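Local coordinates for protein hyaluronoglucosaminidase (Apis mellifera, PDB 1FCQ) that probably cleaves hyaluronan, as a family 56 glycosidase of bee venom built on a seven-stranded (beta/alpha) TIM barrel, and is a major venom allergen, at residues A[168-171]-A[172-176]; A[316-319]-A[320-324]. All coordinates share one frame; numbering follows the deposited sequence.

Interaction 1: A[168-171]-A[172-176]; sequences TLKA and AKRMR
Arg174 N donates to Lys170 O at 2.8 Å, and Met175 N to Ala171 O at 2.9 Å; with Ala172 N on Thr168 O and Lys173 N on Leu169 O they make four successive i to i+4 bonds of an alpha-helix. This is the last stretch of helix 146-175, one of the long helices in the outer layer of the (beta/alpha) TIM barrel, and it ends where Arg176 leaves helical geometry. There the Arg176 guanidinium folds back, NH2 reaching Met175 O at 2.8 Å with the oxygen in the guanidinium plane, although the nitrogen stands above the carbonyl plane rather than on a lone pair. Arg176 NH1 also bonds to Ile99 O, so the same group ties the helix end to the chain after helix 84-98.

On the outer side, Lys170 and Arg174 run side by side in the same direction. Lys170 CE lies over one face of the Arg174 guanidinium, toward its rim, 3.7 Å from Arg174 NH2. The two like charges are close, but a water accepts from Lys170 NZ and more weakly from Arg174 NH1, and Lys170 NZ has a salt bridge to Glu167; both should ease the repulsion.

Toward the barrel, Leu169, Ala172 and Lys173 pack on Trp181 of strand 180-183, while Lys173 NZ is held by Ser218 O. The Met175 side chain runs back toward Ala171: with CG beside its own backbone N (chi1 -68°), Met175 CG sits 3.2 Å from Ala171 O and the methyl CE ends 4.2 Å from Ala171 CB.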
ATOM      1  N   THR A 168      -7.046 -13.842  -1.157  1.00 14.60           N
ATOM      2  CA  THR A 168      -5.591 -13.712  -1.071  1.00 12.22           C
ATOM      3  C   THR A 168      -5.183 -13.363   0.364  1.00 11.92           C
ATOM      4  O   THR A 168      -4.212 -13.907   0.887  1.00 14.36           O
ATOM      5  CB  THR A 168      -5.078 -12.635  -2.033  1.00 10.90           C
ATOM      6  OG1 THR A 168      -5.568 -12.961  -3.347  1.00 13.42           O
ATOM      7  CG2 THR A 168      -3.565 -12.599  -2.054  1.00 13.08           C
ATOM      8  N   LEU A 169      -5.927 -12.422   0.950  1.00 13.20           N
ATOM      9  CA  LEU A 169      -5.604 -12.023   2.330  1.00  9.82           C
ATOM     10  C   LEU A 169      -5.843 -13.195   3.272  1.00 12.22           C
ATOM     11  O   LEU A 169      -5.019 -13.424   4.164  1.00 13.60           O
ATOM     12  CB  LEU A 169      -6.483 -10.820   2.694  1.00 11.59           C
ATOM     13  CG  LEU A 169      -6.365 -10.339   4.145  1.00 12.92           C
ATOM     14  CD1 LEU A 169      -4.961  -9.848   4.464  1.00 15.06           C
ATOM     15  CD2 LEU A 169      -7.379  -9.217   4.383  1.00 16.47           C
ATOM     16  N   LYS A 170      -6.922 -13.955   3.065  1.00 13.23           N
ATOM     17  CA  LYS A 170      -7.195 -15.124   3.908  1.00 13.90           C
ATOM     18  C   LYS A 170      -6.094 -16.160   3.788  1.00 14.88           C
ATOM     19  O   LYS A 170      -5.643 -16.711   4.799  1.00 18.91           O
ATOM     20  CB  LYS A 170      -8.506 -15.804   3.506  1.00 17.15           C
ATOM     21  CG  LYS A 170      -9.760 -15.279   4.159  1.00 34.76           C
ATOM     22  CD  LYS A 170     -10.972 -16.048   3.643  1.00 40.70           C
ATOM     23  CE  LYS A 170     -10.864 -17.554   3.831  1.00 37.85           C
ATOM     24  NZ  LYS A 170     -11.640 -18.302   2.806  1.00 32.83           N
ATOM     25  N   ALA A 171      -5.602 -16.390   2.570  1.00 12.29           N
ATOM     26  CA  ALA A 171      -4.514 -17.318   2.336  1.00 12.30           C
ATOM     27  C   ALA A 171      -3.248 -16.880   3.066  1.00 14.97           C
ATOM     28  O   ALA A 171      -2.601 -17.672   3.733  1.00 16.94           O
ATOM     29  CB  ALA A 171      -4.253 -17.505   0.849  1.00 18.43           C
ATOM     30  N   ALA A 172      -2.899 -15.592   2.991  1.00 13.77           N
ATOM     31  CA  ALA A 172      -1.712 -15.092   3.657  1.00 13.27           C
ATOM     32  C   ALA A 172      -1.819 -15.293   5.165  1.00 12.98           C
ATOM     33  O   ALA A 172      -0.864 -15.723   5.805  1.00 14.88           O
ATOM     34  CB  ALA A 172      -1.498 -13.609   3.340  1.00 12.05           C
ATOM     35  N   LYS A 173      -2.998 -14.951   5.700  1.00 14.14           N
ATOM     36  CA  LYS A 173      -3.197 -15.078   7.145  1.00 12.83           C
ATOM     37  C   LYS A 173      -3.164 -16.532   7.585  1.00 13.84           C
ATOM     38  O   LYS A 173      -2.676 -16.844   8.682  1.00 15.94           O
ATOM     39  CB  LYS A 173      -4.506 -14.392   7.552  1.00 14.10           C
ATOM     40  CG  LYS A 173      -4.424 -12.875   7.508  1.00 16.40           C
ATOM     41  CD  LYS A 173      -5.754 -12.242   7.897  1.00 20.78           C
ATOM     42  CE  LYS A 173      -6.137 -12.514   9.350  1.00 20.57           C
ATOM     43  NZ  LYS A 173      -7.535 -12.048   9.589  1.00 32.82           N
ATOM     44  N   ARG A 174      -3.719 -17.418   6.772  1.00 13.63           N
ATOM     45  CA  ARG A 174      -3.718 -18.842   7.142  1.00 17.42           C
ATOM     46  C   ARG A 174      -2.322 -19.432   7.090  1.00 16.76           C
ATOM     47  O   ARG A 174      -1.895 -20.172   7.973  1.00 16.64           O
ATOM     48  CB  ARG A 174      -4.660 -19.632   6.237  1.00 17.81           C
ATOM     49  CG  ARG A 174      -6.123 -19.572   6.654  1.00 30.69           C
ATOM     50  CD  ARG A 174      -6.997 -20.361   5.689  1.00 40.46           C
ATOM     51  NE  ARG A 174      -8.417 -20.242   5.980  1.00 54.41           N
ATOM     52  CZ  ARG A 174      -9.378 -20.900   5.336  1.00 61.03           C
ATOM     53  NH1 ARG A 174      -9.087 -21.739   4.348  1.00 63.60           N
ATOM     54  NH2 ARG A 174     -10.648 -20.723   5.679  1.00 63.56           N
ATOM     55  N   MET A 175      -1.559 -19.082   6.044  1.00 17.71           N
ATOM     56  CA  MET A 175      -0.209 -19.607   5.883  1.00 16.78           C
ATOM     57  C   MET A 175       0.804 -19.027   6.846  1.00 12.86           C
ATOM     58  O   MET A 175       1.754 -19.673   7.288  1.00 16.47           O
ATOM     59  CB  MET A 175       0.254 -19.329   4.446  1.00 18.27           C
ATOM     60  CG  MET A 175      -0.539 -20.137   3.430  1.00 20.35           C
ATOM     61  SD  MET A 175      -0.201 -19.552   1.756  1.00 28.87           S
ATOM     62  CE  MET A 175      -1.379 -20.555   0.850  1.00 33.83           C
ATOM     63  N   ARG A 176       0.626 -17.750   7.198  1.00 13.04           N
ATOM     64  CA  ARG A 176       1.522 -17.033   8.105  1.00 11.96           C
ATOM     65  C   ARG A 176       0.668 -16.367   9.171  1.00 15.17           C
ATOM     66  O   ARG A 176       0.476 -15.163   9.184  1.00 14.38           O
ATOM     67  CB  ARG A 176       2.298 -16.008   7.274  1.00 11.80           C
ATOM     68  CG  ARG A 176       3.202 -16.634   6.205  1.00 13.13           C
ATOM     69  CD  ARG A 176       4.347 -17.410   6.813  1.00 14.22           C
ATOM     70  NE  ARG A 176       5.181 -18.113   5.847  1.00 15.75           N
ATOM     71  CZ  ARG A 176       4.977 -19.308   5.311  1.00 16.46           C
ATOM     72  NH1 ARG A 176       5.891 -19.773   4.435  1.00 17.87           N
ATOM     73  NH2 ARG A 176       3.941 -20.087   5.552  1.00 14.01           N
TER
HETATM   74  O   HOH W   1     -11.755 -21.432   2.586  1.00 24.34           O

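Interaction 2: A[316-319]-A[320-324]; sequences FREY and LNNEL
Tyr319 O is gripped by two backbone donors, Glu323 N at 2.8 Å and Leu324 N at 3.0 Å, which reach it from opposite faces of its carbonyl plane. The second of these is an i to i+5 bond, so the helix widens into a pi-type turn over 320-324. The three preceding carbonyls keep the ordinary i to i+4 spacing: Leu320 N bonds to Phe316 O, Asn322 N to Glu318 O at 2.7 Å, and Asn321 N to Arg317 O.

Asn321 adds a weak side-chain bond, ND2 to Arg317 O at 3.1 Å, bent to 121° at the hydrogen. Its amide lies alongside the Arg317 chain, ND2 3.5 Å from Arg317 CG, with amide and guanidinium planes 28° apart. Glu31 takes both polar ends, its OE2 in a salt bridge with Arg317 NH2 and its OE1 accepting from Asn321 ND2; Asn321 OD1 bonds to Tyr36 OH. All this sits on helix 310-328, the last helix of the TIM-barrel chain, and these side chains tie it to the region around helix 31-34.

Tyr319, Glu323 and Leu324 pack on the side facing helix 280-292. Tyr319 CG stands opposite its backbone N (chi1 177°), which sends the ring outward past the side chains of the next turn, crossing Glu323 at about a right angle: CE2 meets Leu324 CB at 3.8 Å and CE1 meets Glu323 CB at 3.9 Å. Leu283 touches all three side chains, and Tyr319 OH bonds to Leu278 O. Phe316 CZ also approaches Leu324 CD2 obliquely at 4.3 Å.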
ATOM      1  N   PHE A 316      21.935   8.384  -0.167  1.00 18.03           N
ATOM      2  CA  PHE A 316      20.790   8.086   0.698  1.00 17.03           C
ATOM      3  C   PHE A 316      21.212   8.015   2.156  1.00 13.14           C
ATOM      4  O   PHE A 316      20.530   8.549   3.040  1.00 15.54           O
ATOM      5  CB  PHE A 316      20.063   6.794   0.254  1.00 13.84           C
ATOM      6  CG  PHE A 316      18.964   6.511   1.264  1.00 16.29           C
ATOM      7  CD1 PHE A 316      17.899   7.388   1.378  1.00 14.31           C
ATOM      8  CD2 PHE A 316      19.049   5.419   2.101  1.00 17.81           C
ATOM      9  CE1 PHE A 316      16.895   7.148   2.309  1.00 15.14           C
ATOM     10  CE2 PHE A 316      18.051   5.176   3.036  1.00 15.98           C
ATOM     11  CZ  PHE A 316      16.981   6.046   3.141  1.00 13.97           C
ATOM     12  N   ARG A 317      22.373   7.415   2.424  1.00 16.20           N
ATOM     13  CA  ARG A 317      22.902   7.328   3.777  1.00 15.80           C
ATOM     14  C   ARG A 317      23.164   8.729   4.325  1.00 16.23           C
ATOM     15  O   ARG A 317      22.860   9.040   5.459  1.00 14.87           O
ATOM     16  CB  ARG A 317      24.170   6.472   3.815  1.00 17.74           C
ATOM     17  CG  ARG A 317      24.580   6.112   5.239  1.00 19.12           C
ATOM     18  CD  ARG A 317      25.654   5.035   5.278  1.00 22.56           C
ATOM     19  NE  ARG A 317      25.812   4.423   6.587  1.00 31.25           N
ATOM     20  CZ  ARG A 317      26.024   3.162   6.924  1.00 36.89           C
ATOM     21  NH1 ARG A 317      26.101   2.154   6.067  1.00 23.55           N
ATOM     22  NH2 ARG A 317      26.161   2.811   8.201  1.00 32.67           N
ATOM     23  N   GLU A 318      23.673   9.638   3.483  1.00 16.22           N
ATOM     24  CA  GLU A 318      23.879  11.020   3.911  1.00 18.06           C
ATOM     25  C   GLU A 318      22.549  11.659   4.292  1.00 17.37           C
ATOM     26  O   GLU A 318      22.412  12.306   5.333  1.00 19.53           O
ATOM     27  CB  GLU A 318      24.503  11.769   2.749  1.00 21.69           C
ATOM     28  CG  GLU A 318      25.095  13.131   2.970  1.00 27.09           C
ATOM     29  CD  GLU A 318      25.908  13.559   1.737  1.00 19.61           C
ATOM     30  OE1 GLU A 318      25.333  14.346   0.965  1.00 23.00           O
ATOM     31  OE2 GLU A 318      27.054  13.099   1.573  1.00 24.82           O
ATOM     32  N   TYR A 319      21.514  11.438   3.466  1.00 17.35           N
ATOM     33  CA  TYR A 319      20.192  12.005   3.770  1.00 16.92           C
ATOM     34  C   TYR A 319      19.647  11.438   5.066  1.00 15.64           C
ATOM     35  O   TYR A 319      19.050  12.122   5.915  1.00 15.89           O
ATOM     36  CB  TYR A 319      19.216  11.738   2.621  1.00 16.76           C
ATOM     37  CG  TYR A 319      17.811  12.229   2.895  1.00 16.81           C
ATOM     38  CD1 TYR A 319      17.489  13.574   2.947  1.00 17.23           C
ATOM     39  CD2 TYR A 319      16.777  11.308   3.078  1.00 19.10           C
ATOM     40  CE1 TYR A 319      16.196  14.007   3.190  1.00 18.01           C
ATOM     41  CE2 TYR A 319      15.493  11.730   3.316  1.00 18.83           C
ATOM     42  CZ  TYR A 319      15.197  13.068   3.386  1.00 20.11           C
ATOM     43  OH  TYR A 319      13.907  13.482   3.603  1.00 19.74           O
ATOM     44  N   LEU A 320      19.793  10.122   5.260  1.00 17.07           N
ATOM     45  CA  LEU A 320      19.379   9.467   6.488  1.00 13.48           C
ATOM     46  C   LEU A 320      20.046  10.075   7.727  1.00 15.29           C
ATOM     47  O   LEU A 320      19.394  10.320   8.730  1.00 18.02           O
ATOM     48  CB  LEU A 320      19.678   7.961   6.443  1.00 16.25           C
ATOM     49  CG  LEU A 320      19.471   7.161   7.726  1.00 15.45           C
ATOM     50  CD1 LEU A 320      17.994   7.211   8.147  1.00 17.58           C
ATOM     51  CD2 LEU A 320      19.908   5.709   7.589  1.00 16.05           C
ATOM     52  N   ASN A 321      21.346  10.324   7.649  1.00 17.08           N
ATOM     53  CA  ASN A 321      22.080  10.850   8.805  1.00 20.52           C
ATOM     54  C   ASN A 321      21.903  12.351   8.956  1.00 18.97           C
ATOM     55  O   ASN A 321      21.870  12.826  10.098  1.00 21.57           O
ATOM     56  CB  ASN A 321      23.523  10.353   8.703  1.00 19.37           C
ATOM     57  CG  ASN A 321      23.566   8.867   9.066  1.00 20.13           C
ATOM     58  OD1 ASN A 321      23.134   8.481  10.152  1.00 26.10           O
ATOM     59  ND2 ASN A 321      24.063   8.018   8.184  1.00 26.31           N
ATOM     60  N   ASN A 322      21.732  13.064   7.861  1.00 20.43           N
ATOM     61  CA  ASN A 322      21.535  14.503   7.892  1.00 20.52           C
ATOM     62  C   ASN A 322      20.131  14.872   8.362  1.00 19.44           C
ATOM     63  O   ASN A 322      19.929  15.831   9.109  1.00 19.99           O
ATOM     64  CB  ASN A 322      21.722  15.131   6.505  1.00 19.63           C
ATOM     65  CG  ASN A 322      23.125  15.271   5.953  1.00 23.63           C
ATOM     66  OD1 ASN A 322      24.088  15.062   6.668  1.00 21.70           O
ATOM     67  ND2 ASN A 322      23.274  15.637   4.686  1.00 23.86           N
ATOM     68  N   GLU A 323      19.103  14.208   7.795  1.00 20.15           N
ATOM     69  CA  GLU A 323      17.729  14.614   8.016  1.00 17.12           C
ATOM     70  C   GLU A 323      16.709  13.553   8.418  1.00 16.12           C
ATOM     71  O   GLU A 323      16.011  13.797   9.402  1.00 20.13           O
ATOM     72  CB  GLU A 323      17.197  15.250   6.714  1.00 17.78           C
ATOM     73  CG  GLU A 323      17.981  16.437   6.159  1.00 18.74           C
ATOM     74  CD  GLU A 323      17.973  17.623   7.105  1.00 25.58           C
ATOM     75  OE1 GLU A 323      17.067  17.721   7.956  1.00 25.81           O
ATOM     76  OE2 GLU A 323      18.876  18.486   7.012  1.00 32.13           O
ATOM     77  N   LEU A 324      16.594  12.450   7.673  1.00 17.27           N
ATOM     78  CA  LEU A 324      15.540  11.473   7.946  1.00 17.58           C
ATOM     79  C   LEU A 324      15.678  10.800   9.306  1.00 17.04           C
ATOM     80  O   LEU A 324      14.702  10.783  10.064  1.00 16.32           O
ATOM     81  CB  LEU A 324      15.468  10.427   6.833  1.00 17.27           C
ATOM     82  CG  LEU A 324      14.391   9.342   6.951  1.00 15.45           C
ATOM     83  CD1 LEU A 324      12.982   9.925   6.900  1.00 15.40           C
ATOM     84  CD2 LEU A 324      14.586   8.314   5.833  1.00 17.04           C
TER

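Both contacts are local, each within a single helix of the same barrel, and they do not touch: their centres are 36 Å apart and their nearest atoms about 27 Å. Interaction 1 closes helix 146-175, just ahead of strand 180-183, whereas interaction 2 lies within helix 310-328, which follows strand 297-301. Those strands belong to different sheet segments, 180-183 beside 107-111 and 297-301 between 12-16 and 261-267. The centres stand about 17 and 24 Å from the centre of the chain, so interaction 2 is the more peripheral. The two also depart from regular helix differently, interaction 1 by ending and interaction 2 by widening with an added i to i+5 bond.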